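Local coordinates for methyltransferase-like protein (Saccharopolyspora spinosa, PDB 4PNE), which catalyses a [4+2] cycloaddition in spinosyn biosynthesis, on a fold like that of the S-adenosylmethionine-dependent methyltransferases, at residues L96-C101 with A163-Q168; Q117-T122 with R143-C148. All blocks are in the same frame, centred on the assembly; numbering follows the deposited sequence.

Contact 1 (L96-C101 with A163-Q168). With SAH (S-adenosyl-L-homocysteine), chain C.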
ATOM      1  N   LEU A  96      10.908  11.125   3.520  1.00  9.96           N
ATOM      2  CA  LEU A  96       9.893  10.108   3.727  1.00 12.19           C
ATOM      3  C   LEU A  96      10.197   8.855   2.890  1.00 10.85           C
ATOM      4  O   LEU A  96      10.501   8.988   1.696  1.00 11.17           O
ATOM      5  CB  LEU A  96       8.518  10.679   3.360  1.00 11.97           C
ATOM      6  CG  LEU A  96       7.325   9.814   3.730  1.00 16.98           C
ATOM      7  CD1 LEU A  96       6.178  10.679   4.212  1.00 16.71           C
ATOM      8  CD2 LEU A  96       6.932   9.015   2.534  1.00 13.62           C
ATOM      9  N   LEU A  97      10.152   7.668   3.498  1.00 12.22           N
ATOM     10  CA  LEU A  97      10.294   6.407   2.769  1.00 11.68           C
ATOM     11  C   LEU A  97       8.911   5.821   2.473  1.00 13.59           C
ATOM     12  O   LEU A  97       8.171   5.507   3.400  1.00 11.35           O
ATOM     13  CB  LEU A  97      11.123   5.409   3.580  1.00 12.13           C
ATOM     14  CG  LEU A  97      11.403   4.032   2.989  1.00 12.63           C
ATOM     15  CD1 LEU A  97      12.280   4.153   1.786  1.00 15.02           C
ATOM     16  CD2 LEU A  97      11.987   3.115   4.050  1.00 15.43           C
ATOM     17  N   ASP A  98       8.582   5.686   1.199  1.00 10.39           N
ATOM     18  CA  ASP A  98       7.334   5.091   0.731  1.00 10.52           C
ATOM     19  C   ASP A  98       7.598   3.593   0.443  1.00 13.40           C
ATOM     20  O   ASP A  98       8.150   3.217  -0.585  1.00  9.53           O
ATOM     21  CB  ASP A  98       6.840   5.912  -0.505  1.00 13.19           C
ATOM     22  CG  ASP A  98       5.501   5.445  -1.053  1.00 17.84           C
ATOM     23  OD1 ASP A  98       4.853   4.602  -0.425  1.00 14.65           O
ATOM     24  OD2 ASP A  98       5.123   5.943  -2.143  1.00 20.07           O
ATOM     25  N   VAL A  99       7.241   2.755   1.396  1.00  9.39           N
ATOM     26  CA  VAL A  99       7.584   1.343   1.405  1.00  9.03           C
ATOM     27  C   VAL A  99       6.550   0.587   0.584  1.00 10.55           C
ATOM     28  O   VAL A  99       5.414   0.445   1.006  1.00 11.43           O
ATOM     29  CB  VAL A  99       7.618   0.789   2.807  1.00  8.47           C
ATOM     30  CG1 VAL A  99       7.947  -0.720   2.764  1.00 12.38           C
ATOM     31  CG2 VAL A  99       8.635   1.532   3.629  1.00 10.85           C
ATOM     32  N   GLY A 100       6.916   0.175  -0.612  1.00  8.63           N
ATOM     33  CA  GLY A 100       5.956  -0.433  -1.512  1.00  8.86           C
ATOM     34  C   GLY A 100       5.138   0.615  -2.241  1.00 12.48           C
ATOM     35  O   GLY A 100       3.936   0.711  -2.052  1.00 12.71           O
ATOM     36  N   CYS A 101       5.782   1.364  -3.114  1.00  9.67           N
ATOM     37  CA  CYS A 101       5.243   2.622  -3.573  1.00  9.66           C
ATOM     38  C   CYS A 101       4.308   2.483  -4.783  1.00 10.68           C
ATOM     39  O   CYS A 101       3.784   3.495  -5.257  1.00 11.09           O
ATOM     40  CB  CYS A 101       6.402   3.574  -3.904  1.00 13.36           C
ATOM     41  SG  CYS A 101       7.483   2.975  -5.278  1.00 14.23           S
ATOM     42  N   ALA A 163       9.885  10.046   8.264  1.00 10.25           N
ATOM     43  CA  ALA A 163       8.601   9.385   8.186  1.00 10.34           C
ATOM     44  C   ALA A 163       8.643   8.277   7.171  1.00  8.62           C
ATOM     45  O   ALA A 163       9.575   8.189   6.351  1.00 10.39           O
ATOM     46  CB  ALA A 163       7.514  10.362   7.825  1.00 14.44           C
ATOM     47  N   ALA A 164       7.616   7.448   7.221  1.00 10.77           N
ATOM     48  CA  ALA A 164       7.435   6.372   6.285  1.00 10.56           C
ATOM     49  C   ALA A 164       5.972   6.075   6.065  1.00  8.73           C
ATOM     50  O   ALA A 164       5.162   6.289   6.959  1.00 10.67           O
ATOM     51  CB  ALA A 164       8.127   5.139   6.800  1.00 10.42           C
ATOM     52  N   TRP A 165       5.655   5.534   4.892  1.00  7.96           N
ATOM     53  CA  TRP A 165       4.356   4.951   4.579  1.00  9.54           C
ATOM     54  C   TRP A 165       4.501   3.442   4.318  1.00  9.89           C
ATOM     55  O   TRP A 165       5.457   3.012   3.700  1.00 10.50           O
ATOM     56  CB  TRP A 165       3.739   5.559   3.339  1.00 12.61           C
ATOM     57  CG  TRP A 165       3.471   6.985   3.364  1.00  9.58           C
ATOM     58  CD1 TRP A 165       3.306   7.769   4.471  1.00 11.25           C
ATOM     59  CD2 TRP A 165       3.361   7.851   2.233  1.00 11.69           C
ATOM     60  NE1 TRP A 165       3.045   9.062   4.091  1.00 11.95           N
ATOM     61  CE2 TRP A 165       3.079   9.133   2.721  1.00 14.08           C
ATOM     62  CE3 TRP A 165       3.426   7.653   0.843  1.00 15.95           C
ATOM     63  CZ2 TRP A 165       2.924  10.225   1.883  1.00 17.91           C
ATOM     64  CZ3 TRP A 165       3.240   8.728   0.015  1.00 19.70           C
ATOM     65  CH2 TRP A 165       2.991   9.995   0.523  1.00 20.96           C
ATOM     66  N   ALA A 166       3.482   2.659   4.681  1.00 11.80           N
ATOM     67  CA  ALA A 166       3.314   1.324   4.123  1.00 10.79           C
ATOM     68  C   ALA A 166       1.829   1.184   3.860  1.00 11.51           C
ATOM     69  O   ALA A 166       1.084   0.725   4.726  1.00 10.46           O
ATOM     70  CB  ALA A 166       3.829   0.231   5.044  1.00 11.07           C
ATOM     71  N   MET A 167       1.420   1.663   2.688  1.00 10.37           N
ATOM     72  CA  MET A 167       0.035   1.624   2.254  1.00 11.23           C
ATOM     73  C   MET A 167      -0.179   0.366   1.457  1.00 11.85           C
ATOM     74  O   MET A 167       0.211   0.304   0.304  1.00 11.51           O
ATOM     75  CB  MET A 167      -0.304   2.878   1.457  1.00 10.64           C
ATOM     76  CG  MET A 167      -0.539   4.118   2.288  1.00 16.64           C
ATOM     77  SD  MET A 167      -1.274   5.508   1.346  1.00 23.60           S
ATOM     78  CE  MET A 167       0.263   6.177   0.767  1.00 21.97           C
ATOM     79  N   GLN A 168      -0.720  -0.641   2.155  1.00 11.58           N
ATOM     80  CA  GLN A 168      -1.022  -1.979   1.651  1.00 12.61           C
ATOM     81  C   GLN A 168       0.195  -2.698   1.056  1.00 12.43           C
ATOM     82  O   GLN A 168       0.133  -3.319  -0.010  1.00 14.61           O
ATOM     83  CB  GLN A 168      -2.175  -1.939   0.645  1.00 11.34           C
ATOM     84  CG  GLN A 168      -3.501  -1.776   1.290  1.00 12.44           C
ATOM     85  CD  GLN A 168      -4.627  -1.643   0.276  1.00 10.99           C
ATOM     86  OE1 GLN A 168      -5.378  -0.671   0.308  1.00  9.93           O
ATOM     87  NE2 GLN A 168      -4.692  -2.566  -0.667  1.00 13.19           N
TER
HETATM   88  N   SAH C 301       1.571   1.956  -1.704  1.00 14.33           N
HETATM   89  CA  SAH C 301       1.154   1.856  -3.106  1.00 14.15           C
HETATM   90  CB  SAH C 301       1.135   0.432  -3.656  1.00 12.04           C
HETATM   91  CG  SAH C 301       0.514  -0.658  -2.818  1.00 15.82           C
HETATM   92  SD  SAH C 301       0.438  -2.203  -3.737  1.00 13.88           S
HETATM   93  C   SAH C 301      -0.199   2.493  -3.268  1.00 15.95           C
HETATM   94  O   SAH C 301      -0.596   2.785  -4.381  1.00 14.49           O
HETATM   95  OXT SAH C 301      -0.850   2.796  -2.264  1.00 12.84           O
HETATM   96  C5' SAH C 301       1.770  -3.064  -2.861  1.00 13.54           C
HETATM   97  C4' SAH C 301       3.160  -2.535  -3.180  1.00 13.18           C
HETATM   98  O4' SAH C 301       4.105  -3.109  -2.286  1.00 13.04           O
HETATM   99  C3' SAH C 301       3.656  -2.882  -4.573  1.00 13.27           C
HETATM  100  O3' SAH C 301       4.213  -1.690  -5.095  1.00 13.01           O
HETATM  101  C2' SAH C 301       4.702  -3.958  -4.331  1.00 12.47           C
HETATM  102  O2' SAH C 301       5.727  -4.094  -5.314  1.00 14.47           O
HETATM  103  C1' SAH C 301       5.255  -3.521  -2.976  1.00 11.84           C
HETATM  104  N9  SAH C 301       5.983  -4.600  -2.283  1.00 12.01           N
HETATM  105  C8  SAH C 301       5.626  -5.886  -2.036  1.00 17.45           C
HETATM  106  N7  SAH C 301       6.637  -6.527  -1.406  1.00 13.74           N
HETATM  107  C5  SAH C 301       7.649  -5.648  -1.264  1.00 11.02           C
HETATM  108  C6  SAH C 301       8.913  -5.750  -0.723  1.00 15.50           C
HETATM  109  N6  SAH C 301       9.347  -6.877  -0.177  1.00 16.07           N
HETATM  110  N1  SAH C 301       9.713  -4.665  -0.709  1.00 11.53           N
HETATM  111  C2  SAH C 301       9.300  -3.464  -1.248  1.00 13.25           C
HETATM  112  N3  SAH C 301       8.069  -3.364  -1.831  1.00 14.60           N
HETATM  113  C4  SAH C 301       7.249  -4.439  -1.807  1.00 11.18           C
HETATM  114  O   HOH W   1       3.362   2.631   0.821  1.00 12.93           O
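Leu-96 and Trp-165 make the main side-chain contact here, the leucine lying roughly perpendicular to the tryptophan side chain. CD2 of Leu-96 sits over the middle of one face of the indole, 3.9 Å from the centroid of the five-membered ring, a CH-pi contact. CD1 of the same leucine reaches NE1 of Trp-165 at 3.5 Å and also packs on the methyl of Ala-163. The opposite indole face is covered near its rim by CE of Met-167, while NE1 donates a hydrogen bond to OG1 of Thr-88, so the ring is sandwiched and pinned. Farther along the same face of the sheet, CG of Asp-98 lies trans to the backbone N (chi1 -177°), which brings the carboxylate obliquely against the benzo part of the indole, with CG 3.6 Å from CE3 of Trp-165 and the two planes 72° apart.

The backbones run parallel. Leu-97 bonds to the residues on either side of Ala-164: its N donates to O of Ala-163 and its O accepts from N of Trp-165; Val-99 N then bonds to Trp-165 O at 2.9 Å. These are two adjacent inner strands of the Rossmann-like methyltransferase sheet, and beyond Val-99 and Ala-166 they diverge, with the ligand's amino group between them.

A water bridges the strands where they begin to diverge. It donates to OD1 of Asp-98 at 2.8 Å and to O of Val-99, and accepts from N of Met-167, replacing the direct strand-to-strand bond. One step further on, the amino nitrogen of S-adenosyl-L-homocysteine takes over the bridging: its N donates to O of Gly-100 at 2.7 Å and to O of Met-167 at 2.9 Å. Gly-100, at positive phi (82°), brings its CA to 3.3 Å from the ribose oxygen O4'.

Contact 2 (Q117-T122 with R143-C148). With SAH (S-adenosyl-L-homocysteine), chain C.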
ATOM      1  N   GLN A 117      11.109  15.328   0.463  1.00 11.99           N
ATOM      2  CA  GLN A 117      11.815  14.361  -0.355  1.00 11.00           C
ATOM      3  C   GLN A 117      11.262  12.970  -0.053  1.00 12.06           C
ATOM      4  O   GLN A 117      11.293  12.516   1.094  1.00 13.01           O
ATOM      5  CB  GLN A 117      13.323  14.418  -0.113  1.00 13.76           C
ATOM      6  CG  GLN A 117      14.029  15.584  -0.818  1.00 17.65           C
ATOM      7  CD  GLN A 117      13.975  16.868  -0.007  1.00 22.59           C
ATOM      8  OE1 GLN A 117      14.778  17.074   0.889  1.00 17.12           O
ATOM      9  NE2 GLN A 117      13.020  17.737  -0.320  1.00 21.22           N
ATOM     10  N   ILE A 118      10.692  12.329  -1.074  1.00  9.70           N
ATOM     11  CA  ILE A 118      10.163  10.984  -0.954  1.00 12.51           C
ATOM     12  C   ILE A 118      11.049  10.031  -1.714  1.00 12.83           C
ATOM     13  O   ILE A 118      11.344  10.256  -2.893  1.00 12.41           O
ATOM     14  CB  ILE A 118       8.747  10.882  -1.490  1.00 13.07           C
ATOM     15  CG1 ILE A 118       7.831  11.891  -0.803  1.00 13.04           C
ATOM     16  CG2 ILE A 118       8.229   9.473  -1.251  1.00 10.90           C
ATOM     17  CD1 ILE A 118       6.393  11.935  -1.370  1.00 13.15           C
ATOM     18  N   THR A 119      11.489   9.001  -1.008  1.00 10.12           N
ATOM     19  CA  THR A 119      12.173   7.847  -1.558  1.00 11.64           C
ATOM     20  C   THR A 119      11.114   6.757  -1.661  1.00 10.80           C
ATOM     21  O   THR A 119      10.693   6.250  -0.648  1.00 11.18           O
ATOM     22  CB  THR A 119      13.342   7.393  -0.659  1.00 19.87           C
ATOM     23  OG1 THR A 119      14.301   8.472  -0.517  1.00 23.58           O
ATOM     24  CG2 THR A 119      14.033   6.159  -1.223  1.00 22.13           C
ATOM     25  N   GLY A 120      10.702   6.368  -2.871  1.00 11.41           N
ATOM     26  CA  GLY A 120       9.718   5.311  -3.062  1.00 11.54           C
ATOM     27  C   GLY A 120      10.382   4.026  -3.453  1.00 10.20           C
ATOM     28  O   GLY A 120      11.180   4.028  -4.386  1.00 12.90           O
ATOM     29  N   ILE A 121      10.098   2.932  -2.770  1.00  8.82           N
ATOM     30  CA  ILE A 121      10.679   1.651  -3.097  1.00 11.00           C
ATOM     31  C   ILE A 121       9.616   0.615  -3.441  1.00 11.36           C
ATOM     32  O   ILE A 121       8.534   0.600  -2.864  1.00 11.76           O
ATOM     33  CB  ILE A 121      11.564   1.099  -1.969  1.00 11.66           C
ATOM     34  CG1 ILE A 121      10.777   0.888  -0.674  1.00 12.27           C
ATOM     35  CG2 ILE A 121      12.703   2.059  -1.700  1.00 14.47           C
ATOM     36  CD1 ILE A 121      11.554   0.109   0.402  1.00 12.78           C
ATOM     37  N   THR A 122       9.928  -0.215  -4.425  1.00 11.41           N
ATOM     38  CA  THR A 122       9.057  -1.297  -4.816  1.00 12.60           C
ATOM     39  C   THR A 122       9.914  -2.449  -5.323  1.00 16.27           C
ATOM     40  O   THR A 122      11.059  -2.237  -5.681  1.00 17.72           O
ATOM     41  CB  THR A 122       8.064  -0.867  -5.884  1.00 14.36           C
ATOM     42  OG1 THR A 122       7.354  -2.028  -6.351  1.00 13.21           O
ATOM     43  CG2 THR A 122       8.776  -0.179  -7.054  1.00 11.71           C
ATOM     44  N   ARG A 143      11.647  16.186  -6.017  1.00 10.06           N
ATOM     45  CA  ARG A 143      11.065  15.803  -4.724  1.00 11.83           C
ATOM     46  C   ARG A 143      10.903  14.309  -4.553  1.00 11.97           C
ATOM     47  O   ARG A 143      10.819  13.836  -3.429  1.00 15.63           O
ATOM     48  CB  ARG A 143       9.711  16.459  -4.515  1.00 11.66           C
ATOM     49  CG  ARG A 143       9.796  17.939  -4.280  1.00 13.48           C
ATOM     50  CD  ARG A 143       8.452  18.601  -4.241  1.00 13.26           C
ATOM     51  NE  ARG A 143       8.560  20.044  -4.019  1.00 12.62           N
ATOM     52  CZ  ARG A 143       7.527  20.865  -3.932  1.00 13.25           C
ATOM     53  NH1 ARG A 143       6.269  20.387  -3.999  1.00 15.35           N
ATOM     54  NH2 ARG A 143       7.727  22.153  -3.714  1.00 14.60           N
ATOM     55  N   VAL A 144      10.752  13.550  -5.631  1.00 10.82           N
ATOM     56  CA  VAL A 144      10.460  12.135  -5.493  1.00 15.68           C
ATOM     57  C   VAL A 144      11.384  11.330  -6.373  1.00 15.31           C
ATOM     58  O   VAL A 144      11.563  11.669  -7.551  1.00 17.72           O
ATOM     59  CB  VAL A 144       8.983  11.836  -5.873  1.00 12.40           C
ATOM     60  CG1 VAL A 144       8.598  10.436  -5.458  1.00 22.43           C
ATOM     61  CG2 VAL A 144       8.053  12.857  -5.237  1.00 17.34           C
ATOM     62  N   ASP A 145      11.966  10.272  -5.826  1.00 13.32           N
ATOM     63  CA  ASP A 145      12.674   9.298  -6.648  1.00 17.78           C
ATOM     64  C   ASP A 145      12.303   7.870  -6.240  1.00 13.35           C
ATOM     65  O   ASP A 145      11.839   7.582  -5.125  1.00 13.65           O
ATOM     66  CB  ASP A 145      14.179   9.492  -6.573  1.00 24.22           C
ATOM     67  CG  ASP A 145      14.742   9.013  -5.296  1.00 22.26           C
ATOM     68  OD1 ASP A 145      14.222   9.432  -4.244  1.00 33.36           O
ATOM     69  OD2 ASP A 145      15.702   8.216  -5.340  1.00 42.08           O
ATOM     70  N   PHE A 146      12.488   6.971  -7.187  1.00 13.05           N
ATOM     71  CA  PHE A 146      12.022   5.615  -7.086  1.00 11.72           C
ATOM     72  C   PHE A 146      13.121   4.636  -7.363  1.00 14.08           C
ATOM     73  O   PHE A 146      13.926   4.856  -8.271  1.00 14.71           O
ATOM     74  CB  PHE A 146      10.885   5.401  -8.072  1.00 12.75           C
ATOM     75  CG  PHE A 146       9.738   6.311  -7.847  1.00 12.58           C
ATOM     76  CD1 PHE A 146       8.818   6.051  -6.849  1.00 10.26           C
ATOM     77  CD2 PHE A 146       9.575   7.461  -8.603  1.00 14.74           C
ATOM     78  CE1 PHE A 146       7.769   6.894  -6.625  1.00 11.39           C
ATOM     79  CE2 PHE A 146       8.515   8.300  -8.369  1.00 13.96           C
ATOM     80  CZ  PHE A 146       7.608   8.010  -7.380  1.00 16.99           C
ATOM     81  N   SER A 147      13.129   3.549  -6.598  1.00 14.85           N
ATOM     82  CA  SER A 147      14.092   2.488  -6.753  1.00 11.74           C
ATOM     83  C   SER A 147      13.543   1.109  -6.477  1.00 13.99           C
ATOM     84  O   SER A 147      12.537   0.943  -5.759  1.00 11.50           O
ATOM     85  CB  SER A 147      15.306   2.730  -5.853  1.00 17.51           C
ATOM     86  OG  SER A 147      14.921   2.859  -4.516  1.00 25.64           O
ATOM     87  N   CYS A 148      14.219   0.118  -7.038  1.00 14.56           N
ATOM     88  CA  CYS A 148      13.876  -1.275  -6.838  1.00 13.42           C
ATOM     89  C   CYS A 148      14.636  -1.802  -5.639  1.00 17.29           C
ATOM     90  O   CYS A 148      15.802  -2.173  -5.755  1.00 18.46           O
ATOM     91  CB  CYS A 148      14.214  -2.108  -8.070  1.00 15.77           C
ATOM     92  SG  CYS A 148      13.490  -3.760  -8.041  1.00 20.81           S
TER
HETATM   93  N   SAH C 301       1.571   1.956  -1.704  1.00 14.33           N
HETATM   94  CA  SAH C 301       1.154   1.856  -3.106  1.00 14.15           C
HETATM   95  CB  SAH C 301       1.135   0.432  -3.656  1.00 12.04           C
HETATM   96  CG  SAH C 301       0.514  -0.658  -2.818  1.00 15.82           C
HETATM   97  SD  SAH C 301       0.438  -2.203  -3.737  1.00 13.88           S
HETATM   98  C   SAH C 301      -0.199   2.493  -3.268  1.00 15.95           C
HETATM   99  O   SAH C 301      -0.596   2.785  -4.381  1.00 14.49           O
HETATM  100  OXT SAH C 301      -0.850   2.796  -2.264  1.00 12.84           O
HETATM  101  C5' SAH C 301       1.770  -3.064  -2.861  1.00 13.54           C
HETATM  102  C4' SAH C 301       3.160  -2.535  -3.180  1.00 13.18           C
HETATM  103  O4' SAH C 301       4.105  -3.109  -2.286  1.00 13.04           O
HETATM  104  C3' SAH C 301       3.656  -2.882  -4.573  1.00 13.27           C
HETATM  105  O3' SAH C 301       4.213  -1.690  -5.095  1.00 13.01           O
HETATM  106  C2' SAH C 301       4.702  -3.958  -4.331  1.00 12.47           C
HETATM  107  O2' SAH C 301       5.727  -4.094  -5.314  1.00 14.47           O
HETATM  108  C1' SAH C 301       5.255  -3.521  -2.976  1.00 11.84           C
HETATM  109  N9  SAH C 301       5.983  -4.600  -2.283  1.00 12.01           N
HETATM  110  C8  SAH C 301       5.626  -5.886  -2.036  1.00 17.45           C
HETATM  111  N7  SAH C 301       6.637  -6.527  -1.406  1.00 13.74           N
HETATM  112  C5  SAH C 301       7.649  -5.648  -1.264  1.00 11.02           C
HETATM  113  C6  SAH C 301       8.913  -5.750  -0.723  1.00 15.50           C
HETATM  114  N6  SAH C 301       9.347  -6.877  -0.177  1.00 16.07           N
HETATM  115  N1  SAH C 301       9.713  -4.665  -0.709  1.00 11.53           N
HETATM  116  C2  SAH C 301       9.300  -3.464  -1.248  1.00 13.25           C
HETATM  117  N3  SAH C 301       8.069  -3.364  -1.831  1.00 14.60           N
HETATM  118  C4  SAH C 301       7.249  -4.439  -1.807  1.00 11.18           C
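Ile-118 starts the pairing of two parallel strands, its N bonded to O of Arg-143 at 2.8 Å and its O accepting from N of Asp-145. Gly-120 repeats the pattern: its N meets Asp-145 O almost straight on (177° at the hydrogen), and its O takes N of Ser-147. Thr-122 N closes the series on Ser-147 O at a longer 3.2 Å. CA-H...O contacts fill in between, such as Phe-146 CA to Gly-120 O.

Side-chain packing across the pair is light. CG1 of Val-144 lies 4.0 Å from CB of Ile-118, and both residues lean on Ala-107 of helix 105-113. The Phe-146 ring lies obliquely against the bare CA of Gly-120, CD1 to CA 4.0 Å. On the other face, CG2 of Ile-121 touches OG of Ser-147 at 3.7 Å, while Thr-119 and Asp-145 run alongside each other in one direction.

The ligand is met at the C-terminal end. A chi1 of 172° turns OG1 of Thr-122 beside the carbonyl carbon, toward the ribose, where it accepts a hydrogen bond from O2' of S-adenosyl-L-homocysteine at 2.8 Å; Ser-124 N and Gln-127 also bond to this hydroxyl and help to fix it. Strand, helix 125-138 and edge strand form a beta-alpha-beta crossover, placing the ligand's ribose at the strand end as in Rossmann-like methyltransferases.

How the contacts relate
From the N terminus, the chain first lays down strand 95-99, passes through helix 105-113 and enters strand 117-122. Helix 125-138 then carries it to strand 144-148, where contact 2 closes the short loop of 20 residues. Only after that does it return past the first strand to 161-167, and contact 1 closes a loop of 61 residues with contact 2 nested inside it. Strands 95-99 and 117-122 are neighbours, with Leu-96 N 2.8 Å from Gln-117 O, and this pairing links the two contacts into four parallel strands in the order 144-148, 117-122, 95-99, 161-167. Both contacts bring C-terminal strand ends to the same ligand.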